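PDB 6KUN: 2-oxoglutarate-dependent dioxygenase DAO from Oryza sativa subsp. indica, which probably catalyses the irreversible oxidation of the auxin indole-3-acetic acid to inactive 2-oxoindole-3-acetic acid, using iron(II) and 2-oxoglutarate. Local coordinates for residues P5-R10 with G32-S37; A68-G73 with D101-R106; W222-L227 with P269-E274. All coordinates share one frame; numbering follows the deposited sequence.

Contact 1. Residues P5-R10 with G32-S37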
ATOM      1  N   PRO B   5      -5.266 -18.388   9.617  1.00 31.04           N
ATOM      2  CA  PRO B   5      -6.404 -17.788  10.316  1.00 33.21           C
ATOM      3  C   PRO B   5      -6.141 -16.321  10.578  1.00 36.32           C
ATOM      4  O   PRO B   5      -4.996 -15.922  10.821  1.00 24.75           O
ATOM      5  CB  PRO B   5      -6.490 -18.568  11.641  1.00 30.95           C
ATOM      6  CG  PRO B   5      -5.572 -19.690  11.513  1.00 32.95           C
ATOM      7  CD  PRO B   5      -4.555 -19.351  10.469  1.00 31.02           C
ATOM      8  N   ALA B   6      -7.223 -15.535  10.538  1.00 31.10           N
ATOM      9  CA  ALA B   6      -7.203 -14.104  10.843  1.00 22.17           C
ATOM     10  C   ALA B   6      -7.958 -13.881  12.149  1.00 24.32           C
ATOM     11  O   ALA B   6      -9.074 -14.377  12.313  1.00 31.27           O
ATOM     12  CB  ALA B   6      -7.833 -13.287   9.705  1.00 31.53           C
ATOM     13  N   ILE B   7      -7.334 -13.155  13.071  1.00 22.46           N
ATOM     14  CA  ILE B   7      -7.853 -12.915  14.410  1.00 24.29           C
ATOM     15  C   ILE B   7      -8.085 -11.427  14.572  1.00 33.54           C
ATOM     16  O   ILE B   7      -7.176 -10.625  14.333  1.00 27.20           O
ATOM     17  CB  ILE B   7      -6.871 -13.424  15.498  1.00 21.37           C
ATOM     18  CG1 ILE B   7      -6.626 -14.931  15.356  1.00 30.53           C
ATOM     19  CG2 ILE B   7      -7.387 -13.090  16.910  1.00 26.41           C
ATOM     20  CD1 ILE B   7      -7.887 -15.774  15.480  1.00 33.66           C
ATOM     21  N   ASP B   8      -9.275 -11.056  15.004  1.00 23.94           N
ATOM     22  CA  ASP B   8      -9.572  -9.649  15.274  1.00 30.86           C
ATOM     23  C   ASP B   8      -9.354  -9.372  16.759  1.00 29.99           C
ATOM     24  O   ASP B   8     -10.068  -9.919  17.612  1.00 29.82           O
ATOM     25  CB  ASP B   8     -10.998  -9.285  14.849  1.00 40.99           C
ATOM     26  CG  ASP B   8     -11.307  -7.819  15.066  1.00 44.40           C
ATOM     27  OD1 ASP B   8     -11.131  -7.331  16.195  1.00 37.73           O
ATOM     28  OD2 ASP B   8     -11.708  -7.145  14.101  1.00 58.35           O
ATOM     29  N   LEU B   9      -8.366  -8.526  17.061  1.00 21.78           N
ATOM     30  CA  LEU B   9      -7.894  -8.353  18.424  1.00 31.24           C
ATOM     31  C   LEU B   9      -8.878  -7.549  19.254  1.00 33.13           C
ATOM     32  O   LEU B   9      -8.939  -7.720  20.478  1.00 33.89           O
ATOM     33  CB  LEU B   9      -6.553  -7.615  18.449  1.00 32.55           C
ATOM     34  CG  LEU B   9      -5.302  -8.341  17.982  1.00 38.29           C
ATOM     35  CD1 LEU B   9      -4.052  -7.435  18.098  1.00 37.50           C
ATOM     36  CD2 LEU B   9      -5.134  -9.572  18.810  1.00 27.99           C
ATOM     37  N   ARG B  10      -9.622  -6.625  18.626  1.00 36.08           N
ATOM     38  CA  ARG B  10     -10.652  -5.910  19.373  1.00 33.72           C
ATOM     39  C   ARG B  10     -11.742  -6.893  19.797  1.00 36.31           C
ATOM     40  O   ARG B  10     -12.268  -6.827  20.910  1.00 33.21           O
ATOM     41  CB  ARG B  10     -11.214  -4.764  18.535  1.00 40.09           C
ATOM     42  CG  ARG B  10     -10.167  -4.053  17.670  1.00 66.86           C
ATOM     43  CD  ARG B  10     -10.716  -2.909  16.787  1.00 80.03           C
ATOM     44  NE  ARG B  10     -11.153  -3.369  15.464  1.00 73.33           N
ATOM     45  CZ  ARG B  10     -10.897  -2.744  14.310  1.00 74.18           C
ATOM     46  NH1 ARG B  10     -10.168  -1.622  14.281  1.00 75.06           N
ATOM     47  NH2 ARG B  10     -11.338  -3.265  13.175  1.00 57.27           N
ATOM     48  N   GLY B  32       0.933 -22.156  14.762  1.00 24.42           N
ATOM     49  CA  GLY B  32       1.966 -21.233  15.217  1.00 24.07           C
ATOM     50  C   GLY B  32       2.022 -19.917  14.492  1.00 20.71           C
ATOM     51  O   GLY B  32       3.008 -19.189  14.666  1.00 21.26           O
ATOM     52  N   CYS B  33       0.991 -19.576  13.716  1.00 16.33           N
ATOM     53  CA  CYS B  33       1.008 -18.436  12.817  1.00 18.31           C
ATOM     54  C   CYS B  33      -0.425 -17.972  12.612  1.00 25.57           C
ATOM     55  O   CYS B  33      -1.333 -18.795  12.494  1.00 22.28           O
ATOM     56  CB  CYS B  33       1.599 -18.763  11.435  1.00 18.76           C
ATOM     57  SG  CYS B  33       1.742 -17.333  10.243  1.00 31.51           S
ATOM     58  N   PHE B  34      -0.632 -16.668  12.624  1.00 19.84           N
ATOM     59  CA  PHE B  34      -1.942 -16.094  12.379  1.00 19.29           C
ATOM     60  C   PHE B  34      -1.788 -14.636  11.976  1.00 26.34           C
ATOM     61  O   PHE B  34      -0.758 -14.001  12.241  1.00 20.56           O
ATOM     62  CB  PHE B  34      -2.865 -16.237  13.597  1.00 20.93           C
ATOM     63  CG  PHE B  34      -2.370 -15.584  14.871  1.00 19.91           C
ATOM     64  CD1 PHE B  34      -1.474 -16.231  15.704  1.00 23.23           C
ATOM     65  CD2 PHE B  34      -2.866 -14.349  15.280  1.00 23.08           C
ATOM     66  CE1 PHE B  34      -1.040 -15.668  16.885  1.00 25.43           C
ATOM     67  CE2 PHE B  34      -2.405 -13.770  16.503  1.00 16.97           C
ATOM     68  CZ  PHE B  34      -1.505 -14.438  17.282  1.00 26.47           C
ATOM     69  N   ARG B  35      -2.829 -14.119  11.327  1.00 21.14           N
ATOM     70  CA  ARG B  35      -2.916 -12.693  11.002  1.00 20.52           C
ATOM     71  C   ARG B  35      -3.682 -11.954  12.095  1.00 24.27           C
ATOM     72  O   ARG B  35      -4.582 -12.517  12.715  1.00 26.98           O
ATOM     73  CB  ARG B  35      -3.613 -12.469   9.667  1.00 30.59           C
ATOM     74  CG  ARG B  35      -3.048 -13.231   8.499  1.00 37.54           C
ATOM     75  CD  ARG B  35      -3.486 -12.605   7.164  1.00 45.25           C
ATOM     76  NE  ARG B  35      -2.363 -11.945   6.485  1.00 65.07           N
ATOM     77  CZ  ARG B  35      -1.716 -12.439   5.428  1.00 58.14           C
ATOM     78  NH1 ARG B  35      -2.073 -13.603   4.884  1.00 44.58           N
ATOM     79  NH2 ARG B  35      -0.710 -11.759   4.897  1.00 51.82           N
ATOM     80  N   VAL B  36      -3.324 -10.676  12.335  1.00 21.23           N
ATOM     81  CA  VAL B  36      -4.097  -9.841  13.264  1.00 23.84           C
ATOM     82  C   VAL B  36      -4.654  -8.630  12.536  1.00 32.78           C
ATOM     83  O   VAL B  36      -3.907  -7.889  11.873  1.00 22.90           O
ATOM     84  CB  VAL B  36      -3.318  -9.367  14.505  1.00 23.22           C
ATOM     85  CG1 VAL B  36      -3.098 -10.508  15.467  1.00 32.38           C
ATOM     86  CG2 VAL B  36      -2.023  -8.709  14.135  1.00 30.76           C
ATOM     87  N   SER B  37      -5.969  -8.437  12.669  1.00 25.45           N
ATOM     88  CA  SER B  37      -6.633  -7.177  12.361  1.00 21.46           C
ATOM     89  C   SER B  37      -7.065  -6.568  13.680  1.00 24.06           C
ATOM     90  O   SER B  37      -6.870  -7.147  14.761  1.00 31.02           O
ATOM     91  CB  SER B  37      -7.848  -7.418  11.480  1.00 25.07           C
ATOM     92  OG  SER B  37      -8.760  -8.240  12.214  1.00 42.19           O
TER
HETATM   93  O   HOH W   1     -11.651  -7.420  11.458  1.00 51.36           O
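I7 meets the F34 ring at a slant, its CG1 lying 3.8 Å from F34 CD2. F34 reaches this place with CG held between its own backbone N and carbonyl carbon (chi1 59°). Two residues further along each segment, L9 and V36 also pass each other at a slant, with L9 CG 4.0 Å from V36 CG1 and the L9 methyls close by.

The backbones supply the frame. Strands 6-8 and 33-37 pair in parallel, their axes at 39°, with A6 opposite R35, I7 opposite V36 and D8 opposite S37. A ladder of four hydrogen bonds joins them: R35 N donates to P5 O, I7 N to R35 O, S37 N to I7 O and L9 N to S37 O. The shortest is I7 N to R35 O at 2.8 Å, and the longest, L9 N to S37 O, measures 3.1 Å. A6, R35, D8 and S37 start from the face of the sheet opposite I7 and V36; there one water donates to D8 OD2 and also bonds S37 OG. D8 OD1 accepts from L11 N, and the R35 guanidinium is held by D205 O.

Helix 18-30 packs on I7 and F34, whereas L9 is lodged against helix 111-138. An alanine at L9 lacks the CG and methyls that meet V36 CG1 and helix 111-138, and would probably open a gap between the strand pair and that helix. These strands are the ends of a beta-alpha-beta unit, and the chemistry divides by face: apolar packing on the I7 and V36 side, water-bridged polar groups on the D8 and S37 side.

Contact 2. Residues A68-G73 with D101-R106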
ATOM      1  N   ALA B  68      25.648   2.372  11.848  1.00 25.90           N
ATOM      2  CA  ALA B  68      26.061   1.125  12.490  1.00 29.03           C
ATOM      3  C   ALA B  68      26.525   1.397  13.905  1.00 27.32           C
ATOM      4  O   ALA B  68      27.284   2.335  14.142  1.00 26.98           O
ATOM      5  CB  ALA B  68      27.175   0.448  11.695  1.00 32.96           C
ATOM      6  N   ASP B  69      26.062   0.579  14.845  1.00 21.53           N
ATOM      7  CA  ASP B  69      26.497   0.645  16.235  1.00 28.39           C
ATOM      8  C   ASP B  69      26.115   1.963  16.898  1.00 31.24           C
ATOM      9  O   ASP B  69      26.818   2.469  17.776  1.00 29.38           O
ATOM     10  CB  ASP B  69      28.006   0.398  16.319  1.00 47.60           C
ATOM     11  CG  ASP B  69      28.417  -0.926  15.656  1.00 59.87           C
ATOM     12  OD1 ASP B  69      27.947  -2.004  16.101  1.00 54.28           O
ATOM     13  OD2 ASP B  69      29.194  -0.881  14.671  1.00 60.28           O
ATOM     14  N   ILE B  70      24.953   2.529  16.566  1.00 24.47           N
ATOM     15  CA  ILE B  70      24.629   3.840  17.128  1.00 23.11           C
ATOM     16  C   ILE B  70      24.251   3.708  18.588  1.00 22.86           C
ATOM     17  O   ILE B  70      24.418   4.663  19.363  1.00 21.66           O
ATOM     18  CB  ILE B  70      23.542   4.567  16.307  1.00 29.36           C
ATOM     19  CG1 ILE B  70      22.354   3.663  16.006  1.00 25.45           C
ATOM     20  CG2 ILE B  70      24.163   5.150  15.026  1.00 22.75           C
ATOM     21  CD1 ILE B  70      21.185   4.393  15.281  1.00 24.56           C
ATOM     22  N   ILE B  71      23.702   2.563  18.992  1.00 20.27           N
ATOM     23  CA  ILE B  71      23.686   2.172  20.409  1.00 21.80           C
ATOM     24  C   ILE B  71      24.229   0.756  20.506  1.00 23.21           C
ATOM     25  O   ILE B  71      24.224   0.005  19.521  1.00 24.41           O
ATOM     26  CB  ILE B  71      22.278   2.242  21.052  1.00 23.77           C
ATOM     27  CG1 ILE B  71      21.334   1.234  20.417  1.00 26.04           C
ATOM     28  CG2 ILE B  71      21.673   3.613  20.927  1.00 36.33           C
ATOM     29  CD1 ILE B  71      19.992   1.156  21.087  1.00 30.11           C
ATOM     30  N   PRO B  72      24.717   0.371  21.665  1.00 29.83           N
ATOM     31  CA  PRO B  72      25.519  -0.854  21.737  1.00 29.99           C
ATOM     32  C   PRO B  72      24.785  -2.038  21.152  1.00 25.39           C
ATOM     33  O   PRO B  72      23.670  -2.347  21.578  1.00 27.05           O
ATOM     34  CB  PRO B  72      25.760  -1.017  23.244  1.00 28.31           C
ATOM     35  CG  PRO B  72      25.668   0.361  23.769  1.00 35.79           C
ATOM     36  CD  PRO B  72      24.551   0.991  22.985  1.00 37.66           C
ATOM     37  N   GLY B  73      25.373  -2.653  20.125  1.00 21.76           N
ATOM     38  CA  GLY B  73      24.784  -3.809  19.470  1.00 33.60           C
ATOM     39  C   GLY B  73      23.720  -3.527  18.434  1.00 35.52           C
ATOM     40  O   GLY B  73      23.229  -4.470  17.817  1.00 30.73           O
ATOM     41  N   ASP B 101      14.656   5.790  22.496  1.00 19.10           N
ATOM     42  CA  ASP B 101      14.938   7.219  22.384  1.00 19.34           C
ATOM     43  C   ASP B 101      16.321   7.466  21.771  1.00 19.55           C
ATOM     44  O   ASP B 101      16.468   8.245  20.817  1.00 22.51           O
ATOM     45  CB  ASP B 101      14.815   7.853  23.765  1.00 26.20           C
ATOM     46  CG  ASP B 101      13.414   7.756  24.340  1.00 43.73           C
ATOM     47  OD1 ASP B 101      12.476   7.329  23.630  1.00 51.58           O
ATOM     48  OD2 ASP B 101      13.247   8.105  25.530  1.00 61.97           O
ATOM     49  N   ALA B 102      17.351   6.790  22.290  1.00 20.17           N
ATOM     50  CA  ALA B 102      18.724   7.063  21.853  1.00 16.60           C
ATOM     51  C   ALA B 102      18.971   6.564  20.445  1.00 20.12           C
ATOM     52  O   ALA B 102      19.697   7.202  19.668  1.00 22.37           O
ATOM     53  CB  ALA B 102      19.714   6.426  22.832  1.00 23.56           C
ATOM     54  N   PHE B 103      18.407   5.422  20.097  1.00 18.53           N
ATOM     55  CA  PHE B 103      18.495   4.922  18.726  1.00 12.96           C
ATOM     56  C   PHE B 103      17.952   5.954  17.739  1.00 13.14           C
ATOM     57  O   PHE B 103      18.639   6.330  16.781  1.00 16.80           O
ATOM     58  CB  PHE B 103      17.739   3.586  18.614  1.00 16.63           C
ATOM     59  CG  PHE B 103      17.812   2.926  17.254  1.00 15.67           C
ATOM     60  CD1 PHE B 103      16.844   3.171  16.297  1.00 17.10           C
ATOM     61  CD2 PHE B 103      18.792   2.022  16.965  1.00 16.76           C
ATOM     62  CE1 PHE B 103      16.912   2.547  15.071  1.00 22.15           C
ATOM     63  CE2 PHE B 103      18.867   1.412  15.729  1.00 23.93           C
ATOM     64  CZ  PHE B 103      17.905   1.673  14.783  1.00 18.79           C
ATOM     65  N   CYS B 104      16.723   6.426  17.970  1.00 18.32           N
ATOM     66  CA  CYS B 104      16.106   7.353  17.010  1.00 19.90           C
ATOM     67  C   CYS B 104      16.782   8.716  17.044  1.00 18.76           C
ATOM     68  O   CYS B 104      16.834   9.396  16.027  1.00 23.24           O
ATOM     69  CB  CYS B 104      14.613   7.467  17.288  1.00 24.54           C
ATOM     70  SG  CYS B 104      13.764   5.806  17.038  1.00 22.02           S
ATOM     71  N   ALA B 105      17.309   9.118  18.196  1.00 20.27           N
ATOM     72  CA  ALA B 105      18.005  10.398  18.280  1.00 26.87           C
ATOM     73  C   ALA B 105      19.321  10.349  17.507  1.00 28.86           C
ATOM     74  O   ALA B 105      19.759  11.370  16.969  1.00 28.57           O
ATOM     75  CB  ALA B 105      18.241  10.776  19.738  1.00 21.10           C
ATOM     76  N   ARG B 106      19.913   9.147  17.390  1.00 25.88           N
ATOM     77  CA  ARG B 106      21.224   8.971  16.803  1.00 17.93           C
ATOM     78  C   ARG B 106      21.215   8.514  15.367  1.00 23.57           C
ATOM     79  O   ARG B 106      22.269   8.506  14.728  1.00 19.98           O
ATOM     80  CB  ARG B 106      22.043   7.995  17.637  1.00 20.37           C
ATOM     81  CG  ARG B 106      22.319   8.534  19.009  1.00 25.04           C
ATOM     82  CD  ARG B 106      23.224   7.591  19.789  1.00 31.71           C
ATOM     83  NE  ARG B 106      23.088   7.837  21.224  1.00 22.52           N
ATOM     84  CZ  ARG B 106      23.631   7.089  22.185  1.00 26.24           C
ATOM     85  NH1 ARG B 106      24.363   6.034  21.887  1.00 30.85           N
ATOM     86  NH2 ARG B 106      23.409   7.404  23.433  1.00 22.88           N
TER
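The last turns of helix 97-106 form the seat for the loop that leads from helix 61-66 to strand 75-77, and I70 and I71 are the loop residues that settle on it. I70 points its CD1 methyl over one face of the F103 ring in a CH-pi contact, 4.0 Å from the centroid and 23° off the ring normal, displaced toward the CD2 and CE2 rim. Its chi1 of 48° sets CG1 between the backbone N and carbonyl carbon, which carries CD1 both over the ring and to within 3.5 Å of F103 O. I70 CB, meanwhile, rests 4.0 Å from R106 CB.

I71 approaches the same ring differently, with CG1 at its edge and near its plane. Its CG2 branch touches A102 CB at 3.9 Å and lies over one face of the R106 guanidinium, 3.7 Å from NH1. R106 runs extended from CG to NE, so that its guanidinium passes alongside the loop backbone. There NH1 donates to I70 O at 2.9 Å with an N-H...O angle of 156°; donor and acceptor lie close to each other's planes, the mark of a well-aimed bond.

C104 points away from the loop and packs on V117 and K118 of helix 111-138, while D101 makes a salt bridge with K118. Helix 97-106 is therefore sandwiched between the loop and the long helix. Chemically, two isoleucines supply the apolar fit to F103 and A102, and a single charged side chain fastens the loop by a main-chain carbonyl, while the same isoleucines pack against the arginine that donates to it.

Contact 3. Residues W222-L227 with P269-E274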
ATOM      1  N   TRP B 222       7.692 -21.994  26.959  1.00 22.76           N
ATOM      2  CA  TRP B 222       6.882 -21.335  27.975  1.00 23.12           C
ATOM      3  C   TRP B 222       5.470 -21.897  28.037  1.00 28.79           C
ATOM      4  O   TRP B 222       4.846 -21.904  29.107  1.00 22.21           O
ATOM      5  CB  TRP B 222       6.849 -19.843  27.664  1.00 22.05           C
ATOM      6  CG  TRP B 222       6.011 -19.010  28.552  1.00 24.60           C
ATOM      7  CD1 TRP B 222       6.435 -18.292  29.650  1.00 29.50           C
ATOM      8  CD2 TRP B 222       4.634 -18.746  28.402  1.00 23.53           C
ATOM      9  NE1 TRP B 222       5.368 -17.632  30.201  1.00 29.80           N
ATOM     10  CE2 TRP B 222       4.253 -17.881  29.443  1.00 28.32           C
ATOM     11  CE3 TRP B 222       3.665 -19.151  27.474  1.00 28.13           C
ATOM     12  CZ2 TRP B 222       2.957 -17.426  29.586  1.00 31.17           C
ATOM     13  CZ3 TRP B 222       2.389 -18.690  27.613  1.00 28.30           C
ATOM     14  CH2 TRP B 222       2.037 -17.846  28.668  1.00 30.66           C
ATOM     15  N   SER B 223       4.935 -22.354  26.916  1.00 19.57           N
ATOM     16  CA  SER B 223       3.560 -22.843  26.900  1.00 22.88           C
ATOM     17  C   SER B 223       3.468 -24.328  27.245  1.00 23.95           C
ATOM     18  O   SER B 223       2.400 -24.919  27.124  1.00 22.66           O
ATOM     19  CB  SER B 223       2.939 -22.579  25.545  1.00 16.59           C
ATOM     20  OG  SER B 223       3.465 -23.464  24.576  1.00 30.04           O
ATOM     21  N   ASN B 224       4.583 -24.918  27.638  1.00 21.42           N
ATOM     22  CA  ASN B 224       4.699 -26.338  27.912  1.00 26.02           C
ATOM     23  C   ASN B 224       4.294 -27.192  26.733  1.00 28.64           C
ATOM     24  O   ASN B 224       3.621 -28.199  26.901  1.00 23.31           O
ATOM     25  CB  ASN B 224       3.893 -26.758  29.133  1.00 24.66           C
ATOM     26  CG  ASN B 224       4.355 -28.089  29.656  1.00 38.31           C
ATOM     27  OD1 ASN B 224       5.545 -28.327  29.764  1.00 29.14           O
ATOM     28  ND2 ASN B 224       3.414 -28.992  29.875  1.00 34.40           N
ATOM     29  N   GLY B 225       4.670 -26.775  25.540  1.00 29.48           N
ATOM     30  CA  GLY B 225       4.351 -27.534  24.351  1.00 24.57           C
ATOM     31  C   GLY B 225       3.033 -27.198  23.692  1.00 30.15           C
ATOM     32  O   GLY B 225       2.735 -27.764  22.642  1.00 30.23           O
ATOM     33  N   ARG B 226       2.242 -26.295  24.258  1.00 24.49           N
ATOM     34  CA  ARG B 226       0.905 -26.045  23.744  1.00 28.66           C
ATOM     35  C   ARG B 226       0.862 -25.093  22.553  1.00 29.65           C
ATOM     36  O   ARG B 226      -0.110 -25.105  21.778  1.00 25.37           O
ATOM     37  CB  ARG B 226       0.038 -25.495  24.880  1.00 31.90           C
ATOM     38  CG  ARG B 226      -0.257 -26.517  25.948  1.00 33.00           C
ATOM     39  CD  ARG B 226      -0.922 -25.910  27.154  1.00 41.89           C
ATOM     40  NE  ARG B 226      -1.114 -26.956  28.164  1.00 48.97           N
ATOM     41  CZ  ARG B 226      -2.072 -27.882  28.088  1.00 41.88           C
ATOM     42  NH1 ARG B 226      -2.911 -27.872  27.064  1.00 27.84           N
ATOM     43  NH2 ARG B 226      -2.181 -28.807  29.032  1.00 48.20           N
ATOM     44  N   LEU B 227       1.852 -24.274  22.367  1.00 22.29           N
ATOM     45  CA  LEU B 227       1.888 -23.352  21.218  1.00 22.85           C
ATOM     46  C   LEU B 227       3.028 -23.769  20.305  1.00 27.95           C
ATOM     47  O   LEU B 227       4.157 -23.976  20.779  1.00 28.89           O
ATOM     48  CB  LEU B 227       2.076 -21.913  21.666  1.00 23.96           C
ATOM     49  CG  LEU B 227       1.126 -21.310  22.694  1.00 35.54           C
ATOM     50  CD1 LEU B 227       1.583 -19.922  23.060  1.00 34.51           C
ATOM     51  CD2 LEU B 227      -0.268 -21.283  22.190  1.00 41.95           C
ATOM     52  N   PRO B 269       2.514 -33.355  30.867  1.00 63.39           N
ATOM     53  CA  PRO B 269       3.531 -33.117  31.907  1.00 42.75           C
ATOM     54  C   PRO B 269       4.636 -32.189  31.403  1.00 40.69           C
ATOM     55  O   PRO B 269       4.841 -32.017  30.203  1.00 38.56           O
ATOM     56  CB  PRO B 269       4.088 -34.512  32.192  1.00 37.11           C
ATOM     57  CG  PRO B 269       3.896 -35.254  30.899  1.00 47.24           C
ATOM     58  CD  PRO B 269       2.661 -34.677  30.224  1.00 52.42           C
ATOM     59  N   ARG B 270       5.349 -31.616  32.355  1.00 26.39           N
ATOM     60  CA  ARG B 270       6.368 -30.605  32.080  1.00 45.03           C
ATOM     61  C   ARG B 270       7.405 -31.066  31.062  1.00 40.74           C
ATOM     62  O   ARG B 270       8.145 -32.026  31.282  1.00 32.78           O
ATOM     63  CB  ARG B 270       7.032 -30.265  33.399  1.00 32.05           C
ATOM     64  CG  ARG B 270       8.156 -29.231  33.269  1.00 40.56           C
ATOM     65  CD  ARG B 270       8.065 -28.205  34.379  1.00 49.02           C
ATOM     66  NE  ARG B 270       9.152 -27.233  34.311  1.00 77.62           N
ATOM     67  CZ  ARG B 270       9.408 -26.453  33.262  1.00 83.75           C
ATOM     68  NH1 ARG B 270       8.667 -26.528  32.168  1.00 95.59           N
ATOM     69  NH2 ARG B 270      10.421 -25.602  33.305  1.00 77.01           N
ATOM     70  N   ARG B 271       7.468 -30.349  29.940  1.00 29.70           N
ATOM     71  CA  ARG B 271       8.208 -30.791  28.762  1.00 30.85           C
ATOM     72  C   ARG B 271       9.679 -30.393  28.785  1.00 24.62           C
ATOM     73  O   ARG B 271      10.529 -31.165  28.343  1.00 27.55           O
ATOM     74  CB  ARG B 271       7.569 -30.226  27.479  1.00 46.84           C
ATOM     75  CG  ARG B 271       6.177 -30.779  27.170  1.00 65.16           C
ATOM     76  CD  ARG B 271       6.229 -32.021  26.294  1.00 70.64           C
ATOM     77  NE  ARG B 271       5.862 -31.741  24.907  1.00 78.07           N
ATOM     78  CZ  ARG B 271       4.636 -31.403  24.509  1.00 75.87           C
ATOM     79  NH1 ARG B 271       3.655 -31.275  25.398  1.00 70.42           N
ATOM     80  NH2 ARG B 271       4.395 -31.174  23.225  1.00 69.18           N
ATOM     81  N   TYR B 272      10.005 -29.213  29.300  1.00 24.28           N
ATOM     82  CA  TYR B 272      11.342 -28.666  29.170  1.00 31.46           C
ATOM     83  C   TYR B 272      11.851 -28.247  30.527  1.00 30.33           C
ATOM     84  O   TYR B 272      11.078 -27.761  31.365  1.00 22.53           O
ATOM     85  CB  TYR B 272      11.352 -27.480  28.212  1.00 26.59           C
ATOM     86  CG  TYR B 272      10.807 -27.796  26.830  1.00 20.87           C
ATOM     87  CD1 TYR B 272      11.587 -28.434  25.886  1.00 22.29           C
ATOM     88  CD2 TYR B 272       9.530 -27.431  26.473  1.00 21.52           C
ATOM     89  CE1 TYR B 272      11.104 -28.694  24.619  1.00 29.15           C
ATOM     90  CE2 TYR B 272       9.020 -27.712  25.225  1.00 24.05           C
ATOM     91  CZ  TYR B 272       9.836 -28.325  24.297  1.00 21.28           C
ATOM     92  OH  TYR B 272       9.338 -28.615  23.035  1.00 28.98           O
ATOM     93  N   ARG B 273      13.150 -28.444  30.741  1.00 29.38           N
ATOM     94  CA  ARG B 273      13.761 -27.865  31.931  1.00 32.38           C
ATOM     95  C   ARG B 273      13.758 -26.348  31.794  1.00 33.93           C
ATOM     96  O   ARG B 273      13.708 -25.803  30.679  1.00 21.17           O
ATOM     97  CB  ARG B 273      15.190 -28.400  32.123  1.00 28.23           C
ATOM     98  CG  ARG B 273      16.253 -27.699  31.339  1.00 48.81           C
ATOM     99  CD  ARG B 273      17.549 -28.523  31.301  1.00 60.06           C
ATOM    100  NE  ARG B 273      17.356 -29.807  30.636  1.00 56.47           N
ATOM    101  CZ  ARG B 273      18.286 -30.439  29.927  1.00 53.08           C
ATOM    102  NH1 ARG B 273      19.488 -29.904  29.775  1.00 57.10           N
ATOM    103  NH2 ARG B 273      18.004 -31.595  29.355  1.00 51.49           N
ATOM    104  N   GLU B 274      13.815 -25.665  32.938  1.00 28.73           N
ATOM    105  CA  GLU B 274      14.015 -24.219  32.935  1.00 29.74           C
ATOM    106  C   GLU B 274      15.371 -23.905  32.303  1.00 34.27           C
ATOM    107  O   GLU B 274      16.338 -24.657  32.484  1.00 26.89           O
ATOM    108  CB  GLU B 274      13.954 -23.644  34.348  1.00 24.95           C
ATOM    109  CG  GLU B 274      12.619 -23.849  35.055  1.00 35.96           C
ATOM    110  CD  GLU B 274      12.563 -23.194  36.425  1.00 41.95           C
ATOM    111  OE1 GLU B 274      13.598 -22.692  36.909  1.00 53.47           O
ATOM    112  OE2 GLU B 274      11.474 -23.201  37.026  1.00 56.79           O
TER
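N224 turns its amide onto the backbone of 269-271 and grips it from both ends. OD1 accepts from R271 N at 2.8 Å, the donor lying in the carbonyl plane on a lone pair with an N-H...O angle of 157°. ND2 also donates to L263 O, and makes a weak bond of 3.4 Å to P269 O. CG stands anti to the backbone N (chi1 -162°), which places the amide beside the 269-271 backbone.

Beside it, the R271 chain bends at chi2 and chi3 and brings one face of its guanidinium over G225, whose CA is 3.8 Å from NH2. A beta carbon on G225 would run into CZ of that group, and the backbone angles there themselves favour glycine. The Y272 ring presents an edge to G225 N, with CE2 4.5 Å away, while its OH bonds Q220 NE2.

Behind this first shell stands the end of helix 217-222. N224, with positive phi, is the C-prime residue of a Schellman motif in which G225 N bonds Q220 O and N224 N bonds A221 O, and a type I' turn from S223 to R226 closes with R226 N on S223 O at 3.2 Å. S223 OG accepts from L227 N, and R226 forms a salt bridge with D265.

Carrying both a donor and an acceptor, the N224 amide can thus serve a loop N-H and a loop carbonyl at once, joining the helix end to main-chain groups of 269-271, with G225 CA under one face of the R271 guanidinium, near its rim.

Overall arrangement
From the N terminus, contact 1 closes first, pairing strands 6-8 and 33-37 round helix 18-30 at one edge of the large sheet. Contact 2 follows, its loop taking in strands 75-77 and 86-92 at the opposite edge of that sheet before helix 97-106 returns. Contact 3 closes last, round strands 232-235, 242-249 and 256-257, joining the end of helix 217-222 to the segment before strand 275-276. The three run in series, neither nesting nor crossing. Contacts 1 and 2 lie on opposite sides of the chain's centre; contacts 1 and 3 come within about 6 Å at their nearest atoms without touching. Contact 1 builds an edge of the large sheet, whereas contacts 2 and 3 join loops and helix ends further from the chain's centre.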